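Local coordinates for AT-rich DNA-binding protein (Thermus thermophilus, PDB 2DT5), which probably represses transcription in response to the cellular NADH/NAD+ balance, binding NAD and acting as a homodimer with an N-terminal winged-helix DNA-binding domain, at residues Ala6-Ser9 with Arg10-Tyr14; Glu19-Ala23 with Gln24-Arg28. The protein carries 1 engineered substitution. All coordinates share one frame; numbering follows the deposited sequence.

Interaction 1: Ala6-Ser9 with Arg10-Tyr14; sequences AAIS and RLITY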
ATOM      1  N   ALA B   6      -3.650  -4.467  12.103  1.00 33.66           N
ATOM      2  CA  ALA B   6      -4.241  -3.219  11.628  1.00 40.89           C
ATOM      3  C   ALA B   6      -4.232  -2.009  12.553  1.00 39.47           C
ATOM      4  O   ALA B   6      -4.361  -0.876  12.075  1.00 39.76           O
ATOM      5  CB  ALA B   6      -5.679  -3.487  11.185  1.00 41.57           C
ATOM      6  N   ALA B   7      -4.106  -2.239  13.859  1.00 37.03           N
ATOM      7  CA  ALA B   7      -4.115  -1.144  14.823  1.00 34.19           C
ATOM      8  C   ALA B   7      -3.141  -0.043  14.473  1.00 31.12           C
ATOM      9  O   ALA B   7      -3.511   1.131  14.490  1.00 30.61           O
ATOM     10  CB  ALA B   7      -3.828  -1.668  16.246  1.00 38.97           C
ATOM     11  N   ILE B   8      -1.897  -0.401  14.151  1.00 27.54           N
ATOM     12  CA  ILE B   8      -0.925   0.631  13.810  1.00 29.85           C
ATOM     13  C   ILE B   8      -1.308   1.346  12.511  1.00 34.38           C
ATOM     14  O   ILE B   8      -1.073   2.552  12.363  1.00 35.16           O
ATOM     15  CB  ILE B   8       0.504   0.066  13.713  1.00 26.85           C
ATOM     16  CG1 ILE B   8       0.832  -0.737  14.975  1.00 32.76           C
ATOM     17  CG2 ILE B   8       1.497   1.217  13.608  1.00 24.64           C
ATOM     18  CD1 ILE B   8       0.670   0.071  16.276  1.00 29.31           C
ATOM     19  N   SER B   9      -1.910   0.615  11.578  1.00 33.16           N
ATOM     20  CA  SER B   9      -2.357   1.220  10.314  1.00 34.35           C
ATOM     21  C   SER B   9      -3.439   2.258  10.636  1.00 30.56           C
ATOM     22  O   SER B   9      -3.476   3.335  10.045  1.00 29.69           O
ATOM     23  CB  SER B   9      -2.916   0.144   9.367  1.00 34.58           C
ATOM     24  OG  SER B   9      -1.884  -0.740   8.938  1.00 30.99           O
ATOM     25  N   ARG B  10      -4.318   1.942  11.581  1.00 34.80           N
ATOM     26  CA  ARG B  10      -5.347   2.909  11.957  1.00 35.87           C
ATOM     27  C   ARG B  10      -4.717   4.190  12.529  1.00 37.12           C
ATOM     28  O   ARG B  10      -5.125   5.302  12.186  1.00 38.59           O
ATOM     29  CB  ARG B  10      -6.303   2.303  12.977  1.00 27.27           C
ATOM     30  CG  ARG B  10      -7.256   1.279  12.376  1.00 31.65           C
ATOM     31  CD  ARG B  10      -8.523   1.155  13.235  1.00 31.16           C
ATOM     32  NE  ARG B  10      -8.252   0.659  14.583  1.00 32.65           N
ATOM     33  CZ  ARG B  10      -7.908  -0.596  14.857  1.00 42.05           C
ATOM     34  NH1 ARG B  10      -7.790  -1.487  13.872  1.00 37.14           N
ATOM     35  NH2 ARG B  10      -7.700  -0.964  16.115  1.00 38.09           N
ATOM     36  N   LEU B  11      -3.711   4.036  13.384  1.00 28.04           N
ATOM     37  CA  LEU B  11      -3.058   5.207  13.955  1.00 35.33           C
ATOM     38  C   LEU B  11      -2.451   6.061  12.840  1.00 32.93           C
ATOM     39  O   LEU B  11      -2.551   7.299  12.858  1.00 33.74           O
ATOM     40  CB  LEU B  11      -1.967   4.793  14.953  1.00 31.42           C
ATOM     41  CG  LEU B  11      -2.438   4.054  16.214  1.00 33.02           C
ATOM     42  CD1 LEU B  11      -1.249   3.853  17.152  1.00 32.60           C
ATOM     43  CD2 LEU B  11      -3.521   4.860  16.918  1.00 25.04           C
ATOM     44  N   ILE B  12      -1.827   5.394  11.871  1.00 30.91           N
ATOM     45  CA  ILE B  12      -1.223   6.072  10.731  1.00 28.85           C
ATOM     46  C   ILE B  12      -2.325   6.808   9.962  1.00 29.54           C
ATOM     47  O   ILE B  12      -2.137   7.942   9.523  1.00 34.40           O
ATOM     48  CB  ILE B  12      -0.479   5.056   9.818  1.00 33.89           C
ATOM     49  CG1 ILE B  12       0.710   4.464  10.595  1.00 31.39           C
ATOM     50  CG2 ILE B  12       0.014   5.748   8.516  1.00 28.94           C
ATOM     51  CD1 ILE B  12       1.338   3.196   9.984  1.00 30.07           C
ATOM     52  N   THR B  13      -3.486   6.182   9.828  1.00 31.76           N
ATOM     53  CA  THR B  13      -4.596   6.843   9.135  1.00 34.35           C
ATOM     54  C   THR B  13      -5.027   8.116   9.874  1.00 36.29           C
ATOM     55  O   THR B  13      -5.216   9.172   9.255  1.00 37.26           O
ATOM     56  CB  THR B  13      -5.810   5.923   9.038  1.00 29.96           C
ATOM     57  OG1 THR B  13      -5.477   4.773   8.251  1.00 34.36           O
ATOM     58  CG2 THR B  13      -6.974   6.659   8.408  1.00 38.51           C
ATOM     59  N   TYR B  14      -5.174   8.009  11.197  1.00 29.67           N
ATOM     60  CA  TYR B  14      -5.589   9.140  12.020  1.00 29.80           C
ATOM     61  C   TYR B  14      -4.601  10.284  11.864  1.00 29.83           C
ATOM     62  O   TYR B  14      -4.983  11.464  11.851  1.00 32.60           O
ATOM     63  CB  TYR B  14      -5.642   8.732  13.500  1.00 28.24           C
ATOM     64  CG  TYR B  14      -6.562   7.570  13.822  1.00 28.18           C
ATOM     65  CD1 TYR B  14      -6.293   6.733  14.907  1.00 28.86           C
ATOM     66  CD2 TYR B  14      -7.713   7.329  13.074  1.00 28.88           C
ATOM     67  CE1 TYR B  14      -7.142   5.679  15.247  1.00 32.68           C
ATOM     68  CE2 TYR B  14      -8.581   6.270  13.407  1.00 33.86           C
ATOM     69  CZ  TYR B  14      -8.280   5.448  14.497  1.00 36.74           C
ATOM     70  OH  TYR B  14      -9.080   4.384  14.831  1.00 33.98           O
TER
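The carbonyl oxygen of A6 receives the amide of R10 (O to N, 2.9 Å), almost in line with its C=O bond, and this is the bond that opens helix 7-23. Three more bonds of the same i to i+4 pattern follow, L11 N to A7 O, I12 N to I8 O and T13 N to S9 O, the last of them also 2.9 Å. T13 OG1 also stands 3.0 Å from S9 O, though the destination of its proton is not settled. At the start of the helix, the amides of A6 and A7 both hydrogen-bond to OE1 of E207 of the second subunit, an acidic group well suited to a helix N-terminus.

R10 reaches back along the helix. A bend at its third torsion (chi3 -63°) lays one face of the guanidinium over A7, with CZ 3.8 Å from A7 CA, while NH2 comes 3.9 Å from A7 CB; the small methyls of A6 and A7 leave room for it. Its charge is met by D48, which forms a salt bridge to NE and also bonds Y14 OH.

Along another strip of the helix lie aliphatic residues. With chi1 at -51°, I8 sends CG2 away from its own N and toward I12 CD1, 4.1 Å off, and I8 CD1 is 4.3 Å from L11 CD1. I8 and I12 pack on L75 and L11 on L71, both of helix 64-75, while F198 and T194 of the second subunit cover I8 and I12. The first helix of the winged-helix domain thus turns apolar groups to core and dimer partner, while R10 pairs with D48 on another side.

Interaction 2: Glu19-Ala23 with Gln24-Arg28; sequences EELEA and QGVHR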
ATOM      1  N   GLU B  19      -3.170  15.569   9.888  1.00 38.56           N
ATOM      2  CA  GLU B  19      -2.258  16.417   9.132  1.00 44.89           C
ATOM      3  C   GLU B  19      -3.078  17.286   8.191  1.00 45.42           C
ATOM      4  O   GLU B  19      -2.751  18.454   7.980  1.00 39.39           O
ATOM      5  CB  GLU B  19      -1.279  15.580   8.296  1.00 47.79           C
ATOM      6  CG  GLU B  19      -0.323  14.697   9.088  1.00 56.15           C
ATOM      7  CD  GLU B  19       0.484  13.759   8.187  1.00 58.43           C
ATOM      8  OE1 GLU B  19      -0.124  13.067   7.338  1.00 57.87           O
ATOM      9  OE2 GLU B  19       1.725  13.708   8.331  1.00 56.20           O
ATOM     10  N   GLU B  20      -4.141  16.713   7.624  1.00 42.26           N
ATOM     11  CA  GLU B  20      -4.978  17.474   6.703  1.00 51.25           C
ATOM     12  C   GLU B  20      -5.976  18.357   7.444  1.00 48.85           C
ATOM     13  O   GLU B  20      -6.307  19.438   6.973  1.00 46.74           O
ATOM     14  CB  GLU B  20      -5.674  16.553   5.679  1.00 54.91           C
ATOM     15  CG  GLU B  20      -6.231  15.231   6.201  1.00 62.38           C
ATOM     16  CD  GLU B  20      -6.737  14.310   5.070  1.00 69.24           C
ATOM     17  OE1 GLU B  20      -5.946  14.004   4.145  1.00 64.66           O
ATOM     18  OE2 GLU B  20      -7.923  13.889   5.109  1.00 63.51           O
ATOM     19  N   LEU B  21      -6.449  17.911   8.602  1.00 47.78           N
ATOM     20  CA  LEU B  21      -7.354  18.740   9.382  1.00 48.98           C
ATOM     21  C   LEU B  21      -6.549  19.971   9.788  1.00 51.74           C
ATOM     22  O   LEU B  21      -7.052  21.093   9.770  1.00 49.98           O
ATOM     23  CB  LEU B  21      -7.831  18.007  10.635  1.00 47.03           C
ATOM     24  CG  LEU B  21      -9.020  17.060  10.474  1.00 48.51           C
ATOM     25  CD1 LEU B  21      -9.316  16.381  11.793  1.00 41.90           C
ATOM     26  CD2 LEU B  21     -10.236  17.853  10.020  1.00 50.38           C
ATOM     27  N   GLU B  22      -5.286  19.750  10.139  1.00 52.07           N
ATOM     28  CA  GLU B  22      -4.411  20.840  10.545  1.00 57.18           C
ATOM     29  C   GLU B  22      -4.133  21.758   9.361  1.00 61.20           C
ATOM     30  O   GLU B  22      -3.974  22.967   9.524  1.00 61.61           O
ATOM     31  CB  GLU B  22      -3.081  20.301  11.088  1.00 58.20           C
ATOM     32  CG  GLU B  22      -2.164  21.387  11.660  1.00 62.25           C
ATOM     33  CD  GLU B  22      -0.799  20.861  12.084  1.00 64.63           C
ATOM     34  OE1 GLU B  22      -0.017  20.443  11.204  1.00 64.23           O
ATOM     35  OE2 GLU B  22      -0.503  20.864  13.302  1.00 68.60           O
ATOM     36  N   ALA B  23      -4.062  21.181   8.167  1.00 59.94           N
ATOM     37  CA  ALA B  23      -3.806  21.978   6.978  1.00 61.77           C
ATOM     38  C   ALA B  23      -5.019  22.869   6.715  1.00 60.82           C
ATOM     39  O   ALA B  23      -4.887  23.984   6.212  1.00 56.42           O
ATOM     40  CB  ALA B  23      -3.545  21.067   5.780  1.00 60.88           C
ATOM     41  N   GLN B  24      -6.197  22.364   7.071  1.00 59.99           N
ATOM     42  CA  GLN B  24      -7.443  23.091   6.886  1.00 60.57           C
ATOM     43  C   GLN B  24      -7.710  24.090   8.016  1.00 63.21           C
ATOM     44  O   GLN B  24      -8.827  24.588   8.157  1.00 65.53           O
ATOM     45  CB  GLN B  24      -8.606  22.105   6.805  1.00 61.38           C
ATOM     46  CG  GLN B  24      -8.473  21.077   5.691  1.00 65.64           C
ATOM     47  CD  GLN B  24      -9.536  19.994   5.781  1.00 71.18           C
ATOM     48  OE1 GLN B  24      -9.556  19.203   6.727  1.00 74.16           O
ATOM     49  NE2 GLN B  24     -10.428  19.956   4.797  1.00 74.61           N
ATOM     50  N   GLY B  25      -6.690  24.374   8.820  1.00 61.80           N
ATOM     51  CA  GLY B  25      -6.855  25.308   9.918  1.00 60.32           C
ATOM     52  C   GLY B  25      -7.647  24.774  11.104  1.00 62.42           C
ATOM     53  O   GLY B  25      -7.761  25.460  12.122  1.00 64.01           O
ATOM     54  N   VAL B  26      -8.205  23.569  10.987  1.00 60.79           N
ATOM     55  CA  VAL B  26      -8.979  22.981  12.081  1.00 56.85           C
ATOM     56  C   VAL B  26      -8.081  22.812  13.302  1.00 61.60           C
ATOM     57  O   VAL B  26      -7.004  22.210  13.219  1.00 56.66           O
ATOM     58  CB  VAL B  26      -9.546  21.610  11.692  1.00 55.73           C
ATOM     59  CG1 VAL B  26     -10.282  20.994  12.874  1.00 49.00           C
ATOM     60  CG2 VAL B  26     -10.478  21.765  10.500  1.00 55.71           C
ATOM     61  N   HIS B  27      -8.520  23.337  14.439  1.00 60.54           N
ATOM     62  CA  HIS B  27      -7.705  23.249  15.638  1.00 57.91           C
ATOM     63  C   HIS B  27      -8.191  22.189  16.618  1.00 53.57           C
ATOM     64  O   HIS B  27      -7.412  21.691  17.424  1.00 54.43           O
ATOM     65  CB  HIS B  27      -7.627  24.622  16.319  1.00 62.41           C
ATOM     66  CG  HIS B  27      -6.679  24.670  17.478  1.00 65.63           C
ATOM     67  ND1 HIS B  27      -7.060  24.366  18.769  1.00 65.16           N
ATOM     68  CD2 HIS B  27      -5.357  24.963  17.538  1.00 68.32           C
ATOM     69  CE1 HIS B  27      -6.017  24.473  19.573  1.00 63.94           C
ATOM     70  NE2 HIS B  27      -4.969  24.833  18.851  1.00 66.35           N
ATOM     71  N   ARG B  28      -9.462  21.825  16.542  1.00 51.33           N
ATOM     72  CA  ARG B  28      -9.982  20.813  17.448  1.00 53.72           C
ATOM     73  C   ARG B  28     -10.812  19.771  16.690  1.00 51.96           C
ATOM     74  O   ARG B  28     -11.428  20.087  15.677  1.00 48.13           O
ATOM     75  CB  ARG B  28     -10.822  21.496  18.530  1.00 62.77           C
ATOM     76  CG  ARG B  28     -10.856  20.771  19.865  1.00 77.51           C
ATOM     77  CD  ARG B  28     -11.570  21.601  20.925  1.00 86.46           C
ATOM     78  NE  ARG B  28     -12.911  21.994  20.494  1.00 94.99           N
ATOM     79  CZ  ARG B  28     -13.786  22.647  21.253  1.00100.45           C
ATOM     80  NH1 ARG B  28     -13.465  22.990  22.496  1.00103.55           N
ATOM     81  NH2 ARG B  28     -14.983  22.959  20.771  1.00102.81           N
TER
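Helix 7-23 ends here in a Schellman motif, in which the L21 and E22 carbonyls are taken up by amides beyond the last helical turn. Q24 N still makes a helical bond to E20 O (2.9 Å), but the backbone then swings into positive phi at G25 (74°), a conformation that glycine adopts without strain. G25 N bonds to E22 O at 3.1 Å, approaching from above the carbonyl plane, and V26 N turns back to L21 O at 3.0 Å in a bond that is weak because its N-H is poorly aimed.

The same reversal brings V26 back against L21, as is usual for this motif: CG2 of V26 lies 3.9 Å from L21 CD2, the two side chains crossing at a slant. V26 CB sits just 3.2 Å from L21 O, so the carbonyl is closely covered by a branched aliphatic residue. Q24, with CG beside its backbone N (chi1 -58°), runs extended over the last turn, its CG 3.0 Å from E20 O and its OE1 3.6 Å from L21 CD2.

L21 continues inward to Q33, L34 and L37 of helix 31-37, whereas E22 leaves on a different side, to a salt bridge with K68 of helix 64-75. One apolar contact and two amides turned back onto carbonyls end the helix, and two residues after V26 the chain enters strand 28-29, while polar Q24 stays at the surface.

Both contacts belong to helix 7-23, interaction 1 at its start and interaction 2 at its end, their centres about 18 Å apart. Interaction 1 is the more buried: its apolar residues meet helix 64-75 and the second subunit, and a carboxylate of that subunit accepts hydrogen bonds from the opening amides. Interaction 2 is a surface contact within one chain, where glycine and a short reversal finish the helix and a single buried leucine reaches helix 31-37. Regular helical bonding with an arginine-aspartate pair gives way to terminal capping, in which the bonds to L21 O are weak. Helix 64-75 borders both ends, by leucines at the first and by K68, V64 and P65 at the second.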